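Local coordinates for argonaute protein (Marinitoga piezophila, PDB 5I4A) that uses short guide RNAs with a 5'-hydroxyl end to bind complementary single-stranded DNA or RNA targets and cleave them, at residues I135-I140 / Y144-L149; Y327-E332 / I414-V419; D471-G476 / I504-V509. One frame throughout, in Å; residues are numbered along the deposited sequence.

Contact 1: residues I135-I140 / Y144-L149; sequences IKIHNI and YYLSIL. With nucleotides of chain B.
Tyr145 N meets His138 O at 2.7 Å and His138 N meets Tyr145 O at 2.9 Å, one of two antiparallel hydrogen-bonded pairs (the other is Lys136 with Ser147) that knit residues 135-140 and 144-149 into the turn end of a beta hairpin in linker L1. Side chains alternate between the faces. On the face of Ile135, Ile137 and Asn139, Ile135 CG2 presses diagonally against Leu146 CG at 3.5 Å, while its CD1 lies alongside its direct partner Ile148. Farther along, the Asn139 amide stacks on the Tyr144 ring with the planes 14° apart and ND2 3.6 Å above the ring centre. The extended first torsion of Asn139, with CG anti to the backbone N (chi1 -164°), carries the amide over that ring, and ND2 also bonds to Glu143 O. Tyr144 OH reaches Glu80, and its ring meets Phe87 of helix 84-101, so the tyrosine joins the hairpin to the N-terminal domain. A leucine in place of Tyr144 would probably leave Glu80 without its hydroxyl mate and the Asn139 amide without a flat surface to lie on. On the other face, the edge of the Tyr145 ring, at CE1, is turned to Ile140 O, and Ser147 OG is next to His138 NE2 and hydrogen-bonds to Asn550. The bent side chain of Lys136 (chi2 -60°) carries the ammonium group out to the guide strand, where NZ donates to OP1 of A11 of chain B at 2.8 Å and, weakly, to O5' of U10 of chain B.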
# COMPACT_ATOMS: atom_id res chain seq x y z
N ILE A 135 14.00 -6.62 -8.76
CA ILE A 135 13.99 -6.51 -10.21
C ILE A 135 12.55 -6.63 -10.70
O ILE A 135 11.82 -7.54 -10.28
CB ILE A 135 14.88 -7.58 -10.86
CG1 ILE A 135 16.25 -7.63 -10.18
CG2 ILE A 135 15.04 -7.31 -12.33
CD1 ILE A 135 17.11 -6.43 -10.47
N LYS A 136 12.15 -5.72 -11.59
CA LYS A 136 10.82 -5.75 -12.19
C LYS A 136 10.93 -5.41 -13.67
O LYS A 136 11.87 -4.73 -14.10
CB LYS A 136 9.86 -4.78 -11.50
CG LYS A 136 9.43 -5.23 -10.11
CD LYS A 136 8.72 -6.56 -10.17
CE LYS A 136 8.07 -6.91 -8.85
NZ LYS A 136 7.02 -7.95 -9.03
N ILE A 137 9.97 -5.90 -14.45
CA ILE A 137 9.95 -5.75 -15.90
C ILE A 137 8.86 -4.75 -16.27
O ILE A 137 7.73 -4.85 -15.79
CB ILE A 137 9.71 -7.10 -16.60
CG1 ILE A 137 10.89 -8.04 -16.34
CG2 ILE A 137 9.50 -6.90 -18.10
CD1 ILE A 137 10.70 -9.42 -16.93
N HIS A 138 9.20 -3.79 -17.13
CA HIS A 138 8.30 -2.72 -17.51
C HIS A 138 8.23 -2.61 -19.02
O HIS A 138 9.25 -2.72 -19.71
CB HIS A 138 8.75 -1.39 -16.90
CG HIS A 138 9.05 -1.48 -15.44
ND1 HIS A 138 8.08 -1.34 -14.47
CD2 HIS A 138 10.22 -1.71 -14.78
CE1 HIS A 138 8.64 -1.48 -13.28
NE2 HIS A 138 9.93 -1.70 -13.44
N ASN A 139 7.02 -2.39 -19.53
CA ASN A 139 6.77 -2.22 -20.96
C ASN A 139 6.43 -0.75 -21.20
O ASN A 139 5.29 -0.33 -21.02
CB ASN A 139 5.65 -3.15 -21.43
CG ASN A 139 5.61 -3.31 -22.93
OD1 ASN A 139 4.56 -3.61 -23.51
ND2 ASN A 139 6.75 -3.12 -23.58
N ILE A 140 7.44 0.03 -21.57
CA ILE A 140 7.31 1.47 -21.78
C ILE A 140 7.58 1.78 -23.24
O ILE A 140 8.64 1.41 -23.77
CB ILE A 140 8.26 2.27 -20.87
CG1 ILE A 140 8.20 1.77 -19.43
CG2 ILE A 140 7.94 3.76 -20.94
CD1 ILE A 140 9.20 2.47 -18.52
N TYR A 144 10.89 -2.91 -23.80
CA TYR A 144 10.92 -3.58 -22.51
C TYR A 144 12.10 -3.08 -21.69
O TYR A 144 13.22 -2.96 -22.20
CB TYR A 144 11.01 -5.10 -22.69
CG TYR A 144 9.67 -5.73 -23.01
CD1 TYR A 144 8.82 -6.13 -21.99
CD2 TYR A 144 9.26 -5.90 -24.32
CE1 TYR A 144 7.59 -6.70 -22.27
CE2 TYR A 144 8.04 -6.48 -24.61
CZ TYR A 144 7.21 -6.87 -23.58
OH TYR A 144 5.99 -7.44 -23.86
N TYR A 145 11.84 -2.79 -20.42
CA TYR A 145 12.85 -2.27 -19.51
C TYR A 145 12.89 -3.11 -18.24
O TYR A 145 12.01 -3.93 -17.97
CB TYR A 145 12.58 -0.80 -19.16
CG TYR A 145 12.69 0.13 -20.34
CD1 TYR A 145 11.61 0.35 -21.19
CD2 TYR A 145 13.88 0.79 -20.62
CE1 TYR A 145 11.71 1.21 -22.27
CE2 TYR A 145 13.99 1.65 -21.70
CZ TYR A 145 12.90 1.85 -22.52
OH TYR A 145 13.01 2.70 -23.60
N LEU A 146 13.94 -2.88 -17.46
CA LEU A 146 14.22 -3.64 -16.25
C LEU A 146 14.59 -2.64 -15.16
O LEU A 146 15.64 -2.01 -15.24
CB LEU A 146 15.35 -4.64 -16.48
CG LEU A 146 15.44 -5.80 -15.50
CD1 LEU A 146 14.27 -6.74 -15.75
CD2 LEU A 146 16.77 -6.53 -15.63
N SER A 147 13.73 -2.51 -14.14
CA SER A 147 14.05 -1.66 -13.01
C SER A 147 14.87 -2.47 -12.00
O SER A 147 14.53 -3.62 -11.70
CB SER A 147 12.79 -1.09 -12.35
OG SER A 147 11.86 -2.10 -12.02
N ILE A 148 15.95 -1.87 -11.52
CA ILE A 148 16.87 -2.51 -10.58
C ILE A 148 16.93 -1.61 -9.36
O ILE A 148 17.57 -0.55 -9.38
CB ILE A 148 18.26 -2.72 -11.19
CG1 ILE A 148 18.18 -3.54 -12.48
CG2 ILE A 148 19.18 -3.40 -10.19
CD1 ILE A 148 19.53 -3.77 -13.14
N LEU A 149 16.26 -2.03 -8.28
CA LEU A 149 16.21 -1.22 -7.07
C LEU A 149 17.16 -1.79 -6.04
O LEU A 149 16.88 -2.85 -5.46
CB LEU A 149 14.79 -1.19 -6.51
CG LEU A 149 14.64 -0.37 -5.23
CD1 LEU A 149 14.74 1.11 -5.55
CD2 LEU A 149 13.33 -0.69 -4.53
P A B 11 4.65 -8.52 -12.41
OP1 A B 11 5.65 -8.81 -11.35
OP2 A B 11 5.07 -7.82 -13.65
O5' A B 11 3.99 -9.91 -12.81
C5' A B 11 3.20 -10.03 -13.98
C4' A B 11 3.05 -11.48 -14.37
O4' A B 11 4.34 -11.97 -14.82
C3' A B 11 2.66 -12.40 -13.22
O3' A B 11 1.26 -12.47 -12.98
C2' A B 11 3.30 -13.73 -13.61
O2' A B 11 2.51 -14.43 -14.56
C1' A B 11 4.58 -13.26 -14.29
N9 A B 11 5.70 -13.15 -13.34
C8 A B 11 6.05 -12.11 -12.51
N7 A B 11 7.12 -12.35 -11.78
C5 A B 11 7.48 -13.64 -12.16
C6 A B 11 8.53 -14.49 -11.77
N6 A B 11 9.45 -14.17 -10.86
N1 A B 11 8.59 -15.71 -12.36
C2 A B 11 7.67 -16.05 -13.28
N3 A B 11 6.65 -15.34 -13.72
C4 A B 11 6.62 -14.14 -13.12
P U B 10 4.50 -6.72 -5.90
OP1 U B 10 5.91 -6.28 -5.77
OP2 U B 10 3.43 -5.85 -5.36
O5' U B 10 4.21 -7.08 -7.42
O3' U B 10 3.45 -7.69 -11.74

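Contact 2: residues Y327-E332 / I414-V419; sequences YRAAAE and IIKSYV. With nucleotides of chain B.
Within residues 327-332, Ala329 is the first to touch residues 414-419, its CB lying 4.2 Å from Lys416 CA and 4.1 Å from Val419 CG2. The two helices of the Mid domain run in broadly the same direction, their local axes 9.1 Å apart at closest approach and crossing at -45°. Because Ala329 ends at its methyl group, the backbone of one helix comes close to that of the other, and the alanine sits beside the base of the lysine side chain, with Lys416 CG 4.3 Å from its CB. Next in sequence, Ala330 offers backbone as well as side chain: Val419 CG1 comes within 3.9 Å of Ala330 CA and 4.1 Å of its CB. Val419 thus divides its branches between successive alanines. With CG1 anti to the backbone N (chi1 -180°), CG2 is left to face Ala329. One turn beyond Ala329, Glu332 brings OE2 to 4.8 Å from Lys416 NZ, too far for a salt bridge; the lysine makes a cation-pi contact with Phe285. The opposite side of helix 412-424 meets the guide, where Ile414 and Ser417 touch the base of A2 of chain B and Tyr418 its sugar. Methyl groups and the aliphatic base of Lys416 make up this interface, so van der Waals packing carries this part of the helix pairing, with at most a modest electrostatic pull between Glu332 and Lys416.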
# COMPACT_ATOMS: atom_id res chain seq x y z
N TYR A 327 -9.38 24.99 22.93
CA TYR A 327 -10.37 25.99 22.55
C TYR A 327 -9.83 26.95 21.49
O TYR A 327 -10.58 27.42 20.64
CB TYR A 327 -10.84 26.78 23.77
CG TYR A 327 -11.72 25.98 24.71
CD1 TYR A 327 -13.08 25.87 24.49
CD2 TYR A 327 -11.17 25.35 25.83
CE1 TYR A 327 -13.88 25.14 25.35
CE2 TYR A 327 -11.97 24.63 26.69
CZ TYR A 327 -13.32 24.52 26.45
OH TYR A 327 -14.12 23.80 27.31
N ARG A 328 -8.54 27.27 21.55
CA ARG A 328 -7.95 28.12 20.52
C ARG A 328 -7.92 27.40 19.17
O ARG A 328 -8.15 28.03 18.13
CB ARG A 328 -6.55 28.57 20.93
CG ARG A 328 -6.51 29.41 22.20
CD ARG A 328 -5.22 30.20 22.32
NE ARG A 328 -4.03 29.37 22.23
CZ ARG A 328 -3.52 28.69 23.26
NH1 ARG A 328 -4.10 28.75 24.45
NH2 ARG A 328 -2.43 27.96 23.09
N ALA A 329 -7.65 26.10 19.18
CA ALA A 329 -7.68 25.33 17.94
C ALA A 329 -9.07 25.32 17.32
O ALA A 329 -9.22 25.49 16.11
CB ALA A 329 -7.20 23.90 18.20
N ALA A 330 -10.10 25.13 18.14
CA ALA A 330 -11.47 25.11 17.62
C ALA A 330 -11.87 26.49 17.10
O ALA A 330 -12.56 26.59 16.08
CB ALA A 330 -12.44 24.63 18.70
N ALA A 331 -11.47 27.55 17.80
CA ALA A 331 -11.72 28.90 17.30
C ALA A 331 -10.96 29.15 16.01
O ALA A 331 -11.52 29.67 15.04
CB ALA A 331 -11.34 29.93 18.37
N GLU A 332 -9.67 28.77 15.97
CA GLU A 332 -8.87 28.99 14.77
C GLU A 332 -9.43 28.24 13.58
O GLU A 332 -9.32 28.71 12.44
CB GLU A 332 -7.42 28.57 15.03
CG GLU A 332 -6.62 29.57 15.85
CD GLU A 332 -5.32 28.99 16.38
OE1 GLU A 332 -4.73 29.60 17.30
OE2 GLU A 332 -4.88 27.93 15.88
N ILE A 414 -0.56 17.81 18.68
CA ILE A 414 -1.44 16.65 18.79
C ILE A 414 -2.87 17.09 19.09
O ILE A 414 -3.82 16.61 18.46
CB ILE A 414 -0.90 15.68 19.86
CG1 ILE A 414 0.41 15.05 19.39
CG2 ILE A 414 -1.93 14.60 20.17
CD1 ILE A 414 1.04 14.11 20.39
N ILE A 415 -3.05 18.00 20.05
CA ILE A 415 -4.39 18.49 20.35
C ILE A 415 -4.96 19.24 19.16
O ILE A 415 -6.15 19.11 18.84
CB ILE A 415 -4.38 19.37 21.62
CG1 ILE A 415 -4.12 18.52 22.87
CG2 ILE A 415 -5.70 20.10 21.79
CD1 ILE A 415 -2.68 18.44 23.27
N LYS A 416 -4.13 20.04 18.49
CA LYS A 416 -4.57 20.72 17.27
C LYS A 416 -5.04 19.71 16.23
O LYS A 416 -6.11 19.87 15.63
CB LYS A 416 -3.43 21.58 16.70
CG LYS A 416 -3.09 22.80 17.54
CD LYS A 416 -1.82 23.49 17.05
CE LYS A 416 -2.07 24.29 15.78
NZ LYS A 416 -0.93 25.20 15.46
N SER A 417 -4.25 18.65 16.01
CA SER A 417 -4.62 17.61 15.06
C SER A 417 -5.92 16.92 15.45
O SER A 417 -6.77 16.64 14.60
CB SER A 417 -3.49 16.59 14.97
OG SER A 417 -2.34 17.17 14.39
N TYR A 418 -6.07 16.63 16.74
CA TYR A 418 -7.28 16.00 17.26
C TYR A 418 -8.52 16.83 16.93
O TYR A 418 -9.54 16.30 16.48
CB TYR A 418 -7.12 15.79 18.76
CG TYR A 418 -8.13 14.91 19.45
CD1 TYR A 418 -8.56 13.71 18.88
CD2 TYR A 418 -8.62 15.25 20.70
CE1 TYR A 418 -9.47 12.90 19.54
CE2 TYR A 418 -9.53 14.45 21.36
CZ TYR A 418 -9.96 13.28 20.78
OH TYR A 418 -10.86 12.49 21.43
N VAL A 419 -8.43 18.15 17.13
CA VAL A 419 -9.56 19.02 16.82
C VAL A 419 -9.79 19.08 15.31
O VAL A 419 -10.94 19.16 14.85
CB VAL A 419 -9.35 20.42 17.42
CG1 VAL A 419 -10.53 21.33 17.09
CG2 VAL A 419 -9.15 20.34 18.92
P A B 2 -4.02 8.43 19.52
OP1 A B 2 -2.72 7.88 19.07
OP2 A B 2 -4.13 9.06 20.86
O5' A B 2 -4.46 9.51 18.43
C5' A B 2 -5.72 10.16 18.50
C4' A B 2 -5.77 11.31 17.52
O4' A B 2 -4.87 12.36 17.97
C3' A B 2 -5.29 10.98 16.11
O3' A B 2 -6.29 10.38 15.31
C2' A B 2 -4.80 12.32 15.60
O2' A B 2 -5.89 13.15 15.21
C1' A B 2 -4.18 12.91 16.87
N9 A B 2 -2.76 12.53 17.00
C8 A B 2 -2.22 11.61 17.86
N7 A B 2 -0.92 11.49 17.75
C5 A B 2 -0.59 12.39 16.75
C6 A B 2 0.64 12.74 16.15
N6 A B 2 1.81 12.20 16.50
N1 A B 2 0.62 13.67 15.17
C2 A B 2 -0.56 14.21 14.83
N3 A B 2 -1.77 13.96 15.31
C4 A B 2 -1.71 13.03 16.28

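Contact 3: residues D471-G476 / I504-V509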
# COMPACT_ATOMS: atom_id res chain seq x y z
N ASP A 471 -15.60 15.19 -0.36
CA ASP A 471 -16.75 14.56 0.28
C ASP A 471 -16.90 13.13 -0.22
O ASP A 471 -16.82 12.88 -1.43
CB ASP A 471 -18.03 15.35 0.01
CG ASP A 471 -18.17 16.56 0.90
OD1 ASP A 471 -17.37 16.71 1.85
OD2 ASP A 471 -19.09 17.37 0.66
N ILE A 472 -17.10 12.20 0.70
CA ILE A 472 -17.29 10.80 0.33
C ILE A 472 -18.75 10.60 -0.07
O ILE A 472 -19.66 10.80 0.74
CB ILE A 472 -16.89 9.86 1.47
CG1 ILE A 472 -15.42 10.10 1.83
CG2 ILE A 472 -17.12 8.41 1.08
CD1 ILE A 472 -14.95 9.26 2.98
N LEU A 473 -18.97 10.22 -1.33
CA LEU A 473 -20.33 10.03 -1.83
C LEU A 473 -20.89 8.66 -1.47
O LEU A 473 -22.09 8.54 -1.23
CB LEU A 473 -20.35 10.21 -3.35
CG LEU A 473 -20.07 11.64 -3.81
CD1 LEU A 473 -19.98 11.71 -5.32
CD2 LEU A 473 -21.18 12.52 -3.30
N TYR A 474 -20.04 7.64 -1.43
CA TYR A 474 -20.51 6.28 -1.24
C TYR A 474 -19.32 5.37 -0.98
O TYR A 474 -18.23 5.58 -1.52
CB TYR A 474 -21.29 5.78 -2.47
CG TYR A 474 -21.69 4.33 -2.41
CD1 TYR A 474 -22.83 3.92 -1.73
CD2 TYR A 474 -20.92 3.35 -3.03
CE1 TYR A 474 -23.19 2.59 -1.67
CE2 TYR A 474 -21.27 2.02 -2.97
CZ TYR A 474 -22.41 1.65 -2.29
OH TYR A 474 -22.76 0.32 -2.23
N ILE A 475 -19.55 4.36 -0.14
CA ILE A 475 -18.59 3.28 0.10
C ILE A 475 -19.36 1.97 0.05
O ILE A 475 -20.39 1.83 0.72
CB ILE A 475 -17.86 3.44 1.44
CG1 ILE A 475 -17.11 4.76 1.51
CG2 ILE A 475 -16.91 2.27 1.67
CD1 ILE A 475 -16.42 5.01 2.83
N GLY A 476 -18.87 1.02 -0.72
CA GLY A 476 -19.45 -0.31 -0.77
C GLY A 476 -18.40 -1.36 -0.51
O GLY A 476 -17.27 -1.25 -0.97
N ILE A 504 -25.68 11.53 -8.60
CA ILE A 504 -26.95 12.11 -9.04
C ILE A 504 -27.77 12.55 -7.84
O ILE A 504 -28.34 13.65 -7.82
CB ILE A 504 -27.72 11.09 -9.91
CG1 ILE A 504 -26.84 10.57 -11.04
CG2 ILE A 504 -29.00 11.71 -10.44
CD1 ILE A 504 -27.35 9.29 -11.66
N GLU A 505 -27.84 11.69 -6.82
CA GLU A 505 -28.57 12.01 -5.60
C GLU A 505 -28.05 13.30 -4.98
O GLU A 505 -28.82 14.09 -4.43
CB GLU A 505 -28.47 10.84 -4.63
CG GLU A 505 -29.12 11.06 -3.29
CD GLU A 505 -29.23 9.77 -2.52
OE1 GLU A 505 -30.15 8.98 -2.81
OE2 GLU A 505 -28.39 9.54 -1.63
N LYS A 506 -26.74 13.54 -5.06
CA LYS A 506 -26.19 14.76 -4.50
C LYS A 506 -26.24 15.94 -5.47
O LYS A 506 -26.39 17.08 -5.03
CB LYS A 506 -24.74 14.54 -4.05
CG LYS A 506 -24.10 15.79 -3.44
CD LYS A 506 -22.73 15.55 -2.85
CE LYS A 506 -22.27 16.73 -2.03
NZ LYS A 506 -20.93 16.51 -1.43
N PHE A 507 -26.06 15.70 -6.76
CA PHE A 507 -25.91 16.80 -7.71
C PHE A 507 -27.04 16.92 -8.71
O PHE A 507 -27.03 17.85 -9.53
CB PHE A 507 -24.56 16.68 -8.45
CG PHE A 507 -23.37 16.84 -7.55
CD1 PHE A 507 -23.14 18.05 -6.92
CD2 PHE A 507 -22.51 15.78 -7.32
CE1 PHE A 507 -22.06 18.20 -6.08
CE2 PHE A 507 -21.44 15.93 -6.48
CZ PHE A 507 -21.21 17.14 -5.85
N ASN A 508 -28.03 16.02 -8.68
CA ASN A 508 -29.22 16.08 -9.53
C ASN A 508 -28.89 16.11 -11.02
O ASN A 508 -29.72 16.50 -11.84
CB ASN A 508 -30.11 17.27 -9.15
CG ASN A 508 -31.56 17.05 -9.54
OD1 ASN A 508 -32.13 15.98 -9.32
ND2 ASN A 508 -32.17 18.06 -10.16
N VAL A 509 -27.67 15.71 -11.37
CA VAL A 509 -27.25 15.51 -12.75
C VAL A 509 -26.28 14.34 -12.77
O VAL A 509 -25.59 14.07 -11.78
CB VAL A 509 -26.60 16.77 -13.37
CG1 VAL A 509 -27.66 17.76 -13.84
CG2 VAL A 509 -25.67 17.43 -12.37
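Lys506 NZ is gripped by two carboxylates, Asp471 OD2 at 2.9 Å and OD2 of Asp467, so that one ammonium group draws together two acids of the turn that joins strands 458-466 and 472-482. Toward Asp471 the bond uses the anti lone pair of OD2, the one directed away from OD1, and the two side chains meet at about a right angle. OD1 of the same carboxylate forms a salt bridge with Lys430, so Asp471 lies between two lysines, a setting that would be expected to favour its charged form. The lysine spans the gap by being extended throughout: CG is anti to the backbone N (chi1 -180°) and the torsions beyond it stay near 180°, which sends NZ straight out from the last turn of helix 485-507. Along the way the aliphatic part of Lys506 is packed on both the strand and its own helix. Leu473 CD2 lies 3.4 Å from Lys506 CD, tighter than usual carbon packing, and the leucine crosses the lysine chain at about a right angle. Lys506 CB, nearer the helix, is 4.2 Å from Leu473 CD2, so this one methyl group rests against the lysine chain at two points. CG of Lys506 sits over the ring centre of Phe507, 3.9 Å above its plane. Opposite Ala465 the strand, an outermost one of its sheet, carries two residues, Leu473 and Tyr474, a classic beta bulge. The contact therefore joins this bulged edge strand to the end of the following helix, at the surface of the RNase H fold of the PIWI domain.

The three contacts follow one another along the chain without touching. Contact 1 belongs to linker L1 in the PAZ lobe, contacts 2 and 3 to the Mid and PIWI domains of the other lobe. Contacts 1 and 2 are on opposite sides of the chain's centre, centres about 46 Å apart, yet both reach the guide RNA: one at the phosphates of U10 and A11 of chain B, the other near the 5' end at A2 of chain B. Contact 3 stands back, its nearest atom about 13 Å from the bound nucleic acid and about 15 Å from contact 2. All lie away from the residues inferred to be catalytic, Asp449, Glu485, Asp519 and Asn627.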